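Local coordinates for beta-N-acetylglucosaminidase-like protein Glycoside hydrolase family 20 (Flavobacterium johnsoniae, PDB 6YHH) that probably removes terminal N-acetylglucosamine units from chitin-derived oligosaccharides, as a family 20 beta-N-acetylhexosaminidase of bacterial chitin breakdown, at residues L25-V31 against T56-Q62; R51-R55 against R497-L501. One frame throughout, in Å; residues are numbered along the deposited sequence.

Contact 1 of 2, residues L25-V31 against T56-Q62; sequences LTKNFKV and TGIFFEQ
Two loops of the N-terminal domain (glycosyl hydrolase family 20, domain 2) meet here, 25-31 with its type I turn from Thr26 to Phe29, and 56-62, which leaves the end of helix 40-56. At one end Gln62 uses its side-chain amide as a backbone would: OE1 takes the N-H of Val31 at 3.0 Å, 162° at the hydrogen, while NE2 gives to Val31 O at 3.1 Å on a lone pair in the carbonyl plane. This pairing with both an N-H and a C=O sets which end is oxygen. A water that also binds Phe29 O and Gln62 N donates to OE1. At the other end Lys27, its chain bent at the last torsion (chi4 88°), brings NZ onto two successive carbonyls, Phe59 O at 2.8 Å and Ile58 O at 3.2 Å. Between these ends Phe29, Phe60, Leu25 and Ile58 form an apolar patch, and a second water joins Lys27 O and Phe29 O to Glu61 N. Phe29 CB lies 3.8 Å from Phe60 CE1, the ring planes inclined at 47°. Helix 40-56 packs on this patch through Leu49 and Leu52; strand 131-140 meets Leu25 and Thr56, and strand 76-80 borders Phe29 and Val31.

Contact 2 of 2, residues R51-R55 against R497-L501; sequences RLDGR and RLEEL
A salt-bridge network at this surface contact joins helix 40-56 of the N-terminal domain, which supplies Arg51 and Arg55, to the 3-10 segment 499-501, just after helix 484-497, which supplies Glu500. Arg55, extended from CG to NE, grips the carboxylate side-on: NE gives to the syn lone pair of Glu500 OE1 at 2.9 Å, and NH2 to Glu500 OE2, also at 2.9 Å. Arg51 comes from the anti side of OE2, and its NE reaches Glu500 OE2 at 2.8 Å in a nearly straight bond, 172° at the hydrogen, with its guanidinium almost perpendicular to the carboxylate (84°). The two donors reach OE2 from opposite faces of the carboxylate plane, and water donates to both oxygens, which should favour the ionised acid. The bend of Arg51 at chi3 lays its guanidinium over Leu501, whose CD2 is 3.6 Å from Arg51 NE. The guanidinium planes of Arg497 and Arg55 are only 3° apart, but each lies over the other's aliphatic chain, Arg55 CD over that of Arg497 and Arg497 CD over that of Arg55, both offset toward the rim; Arg55 CG comes 3.5 Å from Arg497 NH1. The nearby Glu500 probably eases this pairing of like charges. Arg497 NH1 also bonds Asn515 of the second subunit, while Arg51 NH2 has a salt bridge to Glu118. Around the network, helix 110-123 offers Leu121 to both Arg51 and Arg55, and helix 160-172 of the catalytic domain backs Leu501 through Asp168 and Ala172.

Helix 40-56 and the loop that follows it connect the two contacts, whose centres are 14 Å apart. Arg51 and Arg55 serve contact 2, whereas Arg50 reaches Gln62 O and Asp53 holds the loop of contact 1: Asp53 OD1 lies 2.7 Å from Phe59 N and Asp53 OD2 3.0 Å from Phe60 N, both probable hydrogen bonds. Leu52 CD2 packs against Phe29 CE2 at 3.8 Å, so the helix touches both segments of contact 1. Phe59 meets Tyr547 of the second subunit, and Gly54 O bonds Thr554 and Asn515 of that subunit. Both contacts lie away from Glu317, the predicted proton donor; contact 1 is packing within the N-terminal domain, and both border the second subunit.

Contact 1 of 2, residues L25-V31 against T56-Q62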
ATOM      1  N   LEU A  25      -2.357  19.638 -24.345  1.00 13.54           N
ATOM      2  CA  LEU A  25      -1.365  19.655 -23.275  1.00 14.31           C
ATOM      3  C   LEU A  25       0.040  19.391 -23.854  1.00 13.68           C
ATOM      4  O   LEU A  25       0.246  18.440 -24.674  1.00 14.16           O
ATOM      5  CB  LEU A  25      -1.679  18.559 -22.231  1.00 16.99           C
ATOM      6  CG  LEU A  25      -2.313  18.923 -20.951  1.00 21.10           C
ATOM      7  CD1 LEU A  25      -2.526  17.582 -20.202  1.00 22.79           C
ATOM      8  CD2 LEU A  25      -1.447  19.851 -20.124  1.00 18.30           C
ATOM      9  N   THR A  26       0.949  20.276 -23.496  1.00 12.96           N
ATOM     10  CA  THR A  26       2.312  20.233 -23.989  1.00 14.84           C
ATOM     11  C   THR A  26       3.240  20.523 -22.849  1.00 14.38           C
ATOM     12  O   THR A  26       2.848  20.867 -21.749  1.00 14.55           O
ATOM     13  CB  THR A  26       2.589  21.381 -25.000  1.00 14.43           C
ATOM     14  OG1 THR A  26       2.631  22.629 -24.327  1.00 15.46           O
ATOM     15  CG2 THR A  26       1.536  21.342 -26.092  1.00 15.80           C
ATOM     16  N   LYS A  27       4.538  20.454 -23.163  1.00 15.34           N
ATOM     17  CA  LYS A  27       5.556  20.785 -22.212  1.00 17.18           C
ATOM     18  C   LYS A  27       5.607  22.259 -21.780  1.00 15.84           C
ATOM     19  O   LYS A  27       6.260  22.620 -20.803  1.00 17.85           O
ATOM     20  CB  LYS A  27       6.932  20.312 -22.762  1.00 20.53           C
ATOM     21  CG  LYS A  27       7.905  19.895 -21.649  1.00 21.59           C
ATOM     22  CD  LYS A  27       9.057  19.145 -22.260  1.00 22.97           C
ATOM     23  CE  LYS A  27      10.141  19.091 -21.237  1.00 24.33           C
ATOM     24  NZ  LYS A  27       9.937  17.928 -20.400  1.00 20.42           N
ATOM     25  N   ASN A  28       4.828  23.117 -22.437  1.00 16.10           N
ATOM     26  CA  ASN A  28       4.684  24.520 -22.047  1.00 18.08           C
ATOM     27  C   ASN A  28       3.740  24.713 -20.879  1.00 15.91           C
ATOM     28  O   ASN A  28       3.658  25.786 -20.296  1.00 16.37           O
ATOM     29  CB  ASN A  28       4.151  25.385 -23.244  1.00 20.49           C
ATOM     30  CG  ASN A  28       4.297  26.875 -22.968  1.00 25.83           C
ATOM     31  OD1 ASN A  28       5.391  27.309 -22.545  1.00 30.78           O
ATOM     32  ND2 ASN A  28       3.196  27.672 -23.134  1.00 26.48           N
ATOM     33  N   PHE A  29       2.961  23.663 -20.557  1.00 15.67           N
ATOM     34  CA  PHE A  29       2.012  23.775 -19.474  1.00 13.47           C
ATOM     35  C   PHE A  29       2.562  24.162 -18.112  1.00 13.50           C
ATOM     36  O   PHE A  29       3.503  23.519 -17.573  1.00 15.51           O
ATOM     37  CB  PHE A  29       1.215  22.496 -19.358  1.00 12.90           C
ATOM     38  CG  PHE A  29       0.023  22.574 -18.417  1.00 12.43           C
ATOM     39  CD1 PHE A  29      -1.181  23.120 -18.855  1.00 13.49           C
ATOM     40  CD2 PHE A  29       0.079  22.082 -17.133  1.00 13.13           C
ATOM     41  CE1 PHE A  29      -2.261  23.172 -18.002  1.00 13.68           C
ATOM     42  CE2 PHE A  29      -1.049  22.109 -16.294  1.00 13.28           C
ATOM     43  CZ  PHE A  29      -2.196  22.700 -16.729  1.00 12.64           C
ATOM     44  N   LYS A  30       1.956  25.205 -17.561  1.00 12.58           N
ATOM     45  CA  LYS A  30       2.219  25.709 -16.246  1.00 14.66           C
ATOM     46  C   LYS A  30       0.957  26.197 -15.552  1.00 13.24           C
ATOM     47  O   LYS A  30      -0.067  26.471 -16.220  1.00 16.03           O
ATOM     48  CB  LYS A  30       3.262  26.896 -16.332  1.00 15.44           C
ATOM     49  CG  LYS A  30       4.636  26.510 -16.827  1.00 17.34           C
ATOM     50  CD  LYS A  30       5.627  27.687 -16.828  1.00 21.83           C
ATOM     51  CE  LYS A  30       5.585  28.450 -18.173  1.00 27.06           C
ATOM     52  NZ  LYS A  30       5.747  27.778 -19.535  1.00 27.00           N
ATOM     53  N   VAL A  31       1.051  26.331 -14.233  1.00 14.23           N
ATOM     54  CA  VAL A  31      -0.005  26.773 -13.356  1.00 15.62           C
ATOM     55  C   VAL A  31       0.392  27.998 -12.557  1.00 15.93           C
ATOM     56  O   VAL A  31       1.518  28.157 -12.089  1.00 16.27           O
ATOM     57  CB  VAL A  31      -0.524  25.631 -12.429  1.00 16.54           C
ATOM     58  CG1 VAL A  31       0.538  25.204 -11.442  1.00 18.68           C
ATOM     59  CG2 VAL A  31      -1.793  26.026 -11.705  1.00 17.12           C
ATOM     60  N   THR A  56       0.275  11.530 -18.097  1.00  9.79           N
ATOM     61  CA  THR A  56       0.638  12.029 -19.420  1.00 10.91           C
ATOM     62  C   THR A  56       2.073  11.886 -19.847  1.00 11.32           C
ATOM     63  O   THR A  56       2.359  11.924 -21.089  1.00 11.89           O
ATOM     64  CB  THR A  56       0.281  13.511 -19.576  1.00 10.66           C
ATOM     65  OG1 THR A  56       0.932  14.341 -18.601  1.00 11.20           O
ATOM     66  CG2 THR A  56      -1.200  13.692 -19.484  1.00 12.77           C
ATOM     67  N   GLY A  57       2.992  11.811 -18.860  1.00 11.55           N
ATOM     68  CA  GLY A  57       4.388  11.557 -19.218  1.00 12.27           C
ATOM     69  C   GLY A  57       5.041  12.767 -19.891  1.00 11.69           C
ATOM     70  O   GLY A  57       6.039  12.577 -20.649  1.00 11.58           O
ATOM     71  N   ILE A  58       4.586  13.960 -19.571  1.00 12.16           N
ATOM     72  CA  ILE A  58       5.075  15.171 -20.233  1.00 12.06           C
ATOM     73  C   ILE A  58       6.362  15.683 -19.639  1.00 12.54           C
ATOM     74  O   ILE A  58       7.195  16.187 -20.394  1.00 13.93           O
ATOM     75  CB  ILE A  58       3.959  16.221 -20.339  1.00 12.88           C
ATOM     76  CG1 ILE A  58       2.927  15.691 -21.336  1.00 16.52           C
ATOM     77  CG2 ILE A  58       4.580  17.589 -20.740  1.00 13.50           C
ATOM     78  CD1 ILE A  58       1.653  16.484 -21.455  1.00 17.42           C
ATOM     79  N   PHE A  59       6.548  15.518 -18.337  1.00 11.49           N
ATOM     80  CA  PHE A  59       7.660  16.063 -17.541  1.00 11.90           C
ATOM     81  C   PHE A  59       7.545  17.585 -17.469  1.00 12.91           C
ATOM     82  O   PHE A  59       8.332  18.335 -18.087  1.00 12.30           O
ATOM     83  CB  PHE A  59       9.036  15.601 -18.077  1.00 12.72           C
ATOM     84  CG  PHE A  59       9.345  14.124 -17.838  1.00 11.85           C
ATOM     85  CD1 PHE A  59       8.637  13.099 -18.432  1.00 13.24           C
ATOM     86  CD2 PHE A  59      10.388  13.804 -17.001  1.00 12.30           C
ATOM     87  CE1 PHE A  59       8.969  11.760 -18.207  1.00 13.55           C
ATOM     88  CE2 PHE A  59      10.691  12.463 -16.774  1.00 13.67           C
ATOM     89  CZ  PHE A  59       9.955  11.483 -17.336  1.00 13.27           C
ATOM     90  N   PHE A  60       6.547  18.043 -16.739  1.00 13.15           N
ATOM     91  CA  PHE A  60       6.263  19.495 -16.622  1.00 13.52           C
ATOM     92  C   PHE A  60       7.438  20.200 -15.978  1.00 13.71           C
ATOM     93  O   PHE A  60       8.151  19.646 -15.132  1.00 14.31           O
ATOM     94  CB  PHE A  60       4.978  19.702 -15.780  1.00 13.12           C
ATOM     95  CG  PHE A  60       3.745  19.144 -16.439  1.00 12.30           C
ATOM     96  CD1 PHE A  60       3.454  19.459 -17.705  1.00 12.48           C
ATOM     97  CD2 PHE A  60       2.849  18.320 -15.730  1.00 11.91           C
ATOM     98  CE1 PHE A  60       2.315  19.011 -18.331  1.00 13.25           C
ATOM     99  CE2 PHE A  60       1.698  17.904 -16.334  1.00 12.67           C
ATOM    100  CZ  PHE A  60       1.445  18.173 -17.642  1.00 13.84           C
ATOM    101  N   GLU A  61       7.593  21.464 -16.331  1.00 14.59           N
ATOM    102  CA  GLU A  61       8.669  22.307 -15.751  1.00 15.05           C
ATOM    103  C   GLU A  61       8.611  22.546 -14.290  1.00 14.33           C
ATOM    104  O   GLU A  61       9.625  22.572 -13.643  1.00 15.97           O
ATOM    105  CB  GLU A  61       8.734  23.700 -16.478  1.00 18.73           C
ATOM    106  N   GLN A  62       7.461  22.816 -13.697  1.00 13.31           N
ATOM    107  CA  GLN A  62       7.388  23.185 -12.334  1.00 14.54           C
ATOM    108  C   GLN A  62       7.523  21.984 -11.417  1.00 15.84           C
ATOM    109  O   GLN A  62       6.959  20.895 -11.728  1.00 15.56           O
ATOM    110  CB  GLN A  62       6.008  23.809 -12.066  1.00 15.09           C
ATOM    111  CG  GLN A  62       5.891  25.219 -12.597  1.00 17.67           C
ATOM    112  CD  GLN A  62       4.467  25.653 -12.582  1.00 16.56           C
ATOM    113  OE1 GLN A  62       3.673  25.172 -13.377  1.00 12.80           O
ATOM    114  NE2 GLN A  62       4.106  26.479 -11.594  1.00 18.95           N
TER
HETATM  115  O   HOH W   1       5.819  22.463 -18.325  1.00 18.72           O
HETATM  116  O   HOH W   2       4.727  23.181 -15.036  1.00 13.78           O

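Contact 2 of 2, residues R51-R55 against R497-L501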
ATOM      1  N   ARG A  51      -0.126  14.603 -10.375  1.00 10.22           N
ATOM      2  CA  ARG A  51      -1.036  13.601 -10.873  1.00  8.98           C
ATOM      3  C   ARG A  51      -1.216  13.695 -12.401  1.00  8.67           C
ATOM      4  O   ARG A  51      -1.199  12.687 -13.123  1.00  8.90           O
ATOM      5  CB  ARG A  51      -2.383  13.695 -10.177  1.00  9.52           C
ATOM      6  CG  ARG A  51      -2.302  13.285  -8.730  1.00 10.13           C
ATOM      7  CD  ARG A  51      -3.443  13.785  -7.890  1.00 10.37           C
ATOM      8  NE  ARG A  51      -4.722  13.283  -8.276  1.00 10.58           N
ATOM      9  CZ  ARG A  51      -5.892  13.813  -7.918  1.00 10.17           C
ATOM     10  NH1 ARG A  51      -5.926  14.954  -7.272  1.00 10.39           N
ATOM     11  NH2 ARG A  51      -7.034  13.207  -8.264  1.00 10.59           N
ATOM     12  N   LEU A  52      -1.381  14.902 -12.886  1.00  9.12           N
ATOM     13  CA  LEU A  52      -1.491  15.101 -14.324  1.00  9.42           C
ATOM     14  C   LEU A  52      -0.292  14.587 -15.092  1.00  8.70           C
ATOM     15  O   LEU A  52      -0.433  13.964 -16.127  1.00  9.50           O
ATOM     16  CB  LEU A  52      -1.729  16.609 -14.592  1.00 10.13           C
ATOM     17  CG  LEU A  52      -1.966  16.973 -16.033  1.00 11.00           C
ATOM     18  CD1 LEU A  52      -3.176  16.240 -16.631  1.00 11.65           C
ATOM     19  CD2 LEU A  52      -2.095  18.477 -16.216  1.00 12.77           C
ATOM     20  N   ASP A  53       0.890  14.867 -14.572  1.00  8.50           N
ATOM     21  CA  ASP A  53       2.139  14.393 -15.189  1.00  8.40           C
ATOM     22  C   ASP A  53       2.195  12.886 -15.172  1.00  8.80           C
ATOM     23  O   ASP A  53       2.621  12.239 -16.137  1.00  8.85           O
ATOM     24  CB  ASP A  53       3.347  14.983 -14.476  1.00  9.05           C
ATOM     25  CG  ASP A  53       4.546  15.268 -15.451  1.00  9.71           C
ATOM     26  OD1 ASP A  53       4.485  14.969 -16.638  1.00 11.41           O
ATOM     27  OD2 ASP A  53       5.510  15.844 -14.913  1.00 12.48           O
ATOM     28  N   GLY A  54       1.756  12.276 -14.058  1.00  9.21           N
ATOM     29  CA  GLY A  54       1.767  10.817 -14.009  1.00  8.83           C
ATOM     30  C   GLY A  54       0.898  10.165 -15.095  1.00  8.88           C
ATOM     31  O   GLY A  54       1.166   9.079 -15.569  1.00  9.06           O
ATOM     32  N   ARG A  55      -0.182  10.843 -15.465  1.00  8.40           N
ATOM     33  CA  ARG A  55      -1.053  10.316 -16.486  1.00  8.51           C
ATOM     34  C   ARG A  55      -0.602  10.550 -17.910  1.00  9.51           C
ATOM     35  O   ARG A  55      -1.073   9.859 -18.837  1.00  9.63           O
ATOM     36  CB  ARG A  55      -2.444  10.957 -16.347  1.00  8.96           C
ATOM     37  CG  ARG A  55      -3.151  10.773 -15.047  1.00  9.20           C
ATOM     38  CD  ARG A  55      -4.553  11.275 -15.070  1.00  9.08           C
ATOM     39  NE  ARG A  55      -5.139  11.281 -13.751  1.00  9.70           N
ATOM     40  CZ  ARG A  55      -6.378  11.621 -13.465  1.00 10.46           C
ATOM     41  NH1 ARG A  55      -7.228  11.856 -14.469  1.00  9.99           N
ATOM     42  NH2 ARG A  55      -6.793  11.604 -12.222  1.00  9.20           N
ATOM     43  N   ARG A 497      -8.767   5.869 -12.112  1.00  9.08           N
ATOM     44  CA  ARG A 497      -7.893   6.995 -11.762  1.00  9.13           C
ATOM     45  C   ARG A 497      -7.625   7.146 -10.278  1.00  8.96           C
ATOM     46  O   ARG A 497      -6.639   7.740  -9.872  1.00  9.15           O
ATOM     47  CB  ARG A 497      -8.356   8.270 -12.447  1.00 10.42           C
ATOM     48  CG  ARG A 497      -8.169   8.237 -13.959  1.00 10.10           C
ATOM     49  CD  ARG A 497      -6.700   8.046 -14.403  1.00 10.10           C
ATOM     50  NE  ARG A 497      -6.587   8.243 -15.875  1.00 11.04           N
ATOM     51  CZ  ARG A 497      -5.462   8.005 -16.540  1.00 11.67           C
ATOM     52  NH1 ARG A 497      -4.372   7.592 -15.886  1.00 12.08           N
ATOM     53  NH2 ARG A 497      -5.416   8.119 -17.867  1.00 13.53           N
ATOM     54  N   LEU A 498      -8.500   6.574  -9.422  1.00  8.56           N
ATOM     55  CA  LEU A 498      -8.204   6.581  -8.002  1.00  9.26           C
ATOM     56  C   LEU A 498      -6.922   5.792  -7.685  1.00  9.59           C
ATOM     57  O   LEU A 498      -6.309   6.038  -6.623  1.00  9.77           O
ATOM     58  CB  LEU A 498      -9.394   6.048  -7.172  1.00 10.37           C
ATOM     59  CG  LEU A 498     -10.685   6.817  -7.144  1.00 11.61           C
ATOM     60  CD1 LEU A 498     -11.768   5.992  -6.473  1.00 11.23           C
ATOM     61  CD2 LEU A 498     -10.485   8.122  -6.378  1.00 12.61           C
ATOM     62  N   GLU A 499      -6.489   4.904  -8.580  1.00  9.29           N
ATOM     63  CA  GLU A 499      -5.302   4.102  -8.268  1.00  9.99           C
ATOM     64  C   GLU A 499      -4.064   4.931  -8.117  1.00  9.33           C
ATOM     65  O   GLU A 499      -3.129   4.544  -7.404  1.00  9.06           O
ATOM     66  CB  GLU A 499      -5.044   3.037  -9.316  1.00 10.19           C
ATOM     67  CG  GLU A 499      -6.056   1.890  -9.362  1.00  9.84           C
ATOM     68  CD  GLU A 499      -5.562   0.735 -10.162  1.00 10.51           C
ATOM     69  OE1 GLU A 499      -5.291   0.922 -11.341  1.00 10.36           O
ATOM     70  OE2 GLU A 499      -5.325  -0.314  -9.505  1.00  9.31           O
ATOM     71  N   GLU A 500      -4.024   6.102  -8.766  1.00  8.84           N
ATOM     72  CA  GLU A 500      -2.870   6.956  -8.599  1.00  8.93           C
ATOM     73  C   GLU A 500      -2.705   7.510  -7.204  1.00  9.51           C
ATOM     74  O   GLU A 500      -1.641   8.000  -6.886  1.00 10.38           O
ATOM     75  CB  GLU A 500      -2.870   8.103  -9.631  1.00  9.64           C
ATOM     76  CG  GLU A 500      -3.860   9.206  -9.282  1.00  9.59           C
ATOM     77  CD  GLU A 500      -4.203  10.167 -10.422  1.00 10.67           C
ATOM     78  OE1 GLU A 500      -3.844   9.887 -11.587  1.00 10.77           O
ATOM     79  OE2 GLU A 500      -4.897  11.161 -10.091  1.00 10.50           O
ATOM     80  N   LEU A 501      -3.752   7.442  -6.406  1.00  8.41           N
ATOM     81  CA  LEU A 501      -3.721   7.925  -5.044  1.00  8.55           C
ATOM     82  C   LEU A 501      -3.410   6.756  -4.061  1.00  9.29           C
ATOM     83  O   LEU A 501      -3.428   6.936  -2.846  1.00 10.47           O
ATOM     84  CB  LEU A 501      -5.120   8.498  -4.702  1.00  9.13           C
ATOM     85  CG  LEU A 501      -5.553   9.627  -5.633  1.00 10.26           C
ATOM     86  CD1 LEU A 501      -6.997  10.056  -5.331  1.00 11.45           C
ATOM     87  CD2 LEU A 501      -4.586  10.781  -5.644  1.00 10.63           C
TER
HETATM   88  O   HOH W   3      -1.056  10.262 -11.957  1.00 10.57           O
HETATM   89  O   HOH W   4      -7.924  10.446  -9.149  1.00 12.51           O
HETATM   90  O   HOH W   5      -2.808   7.754 -18.954  1.00 11.69           O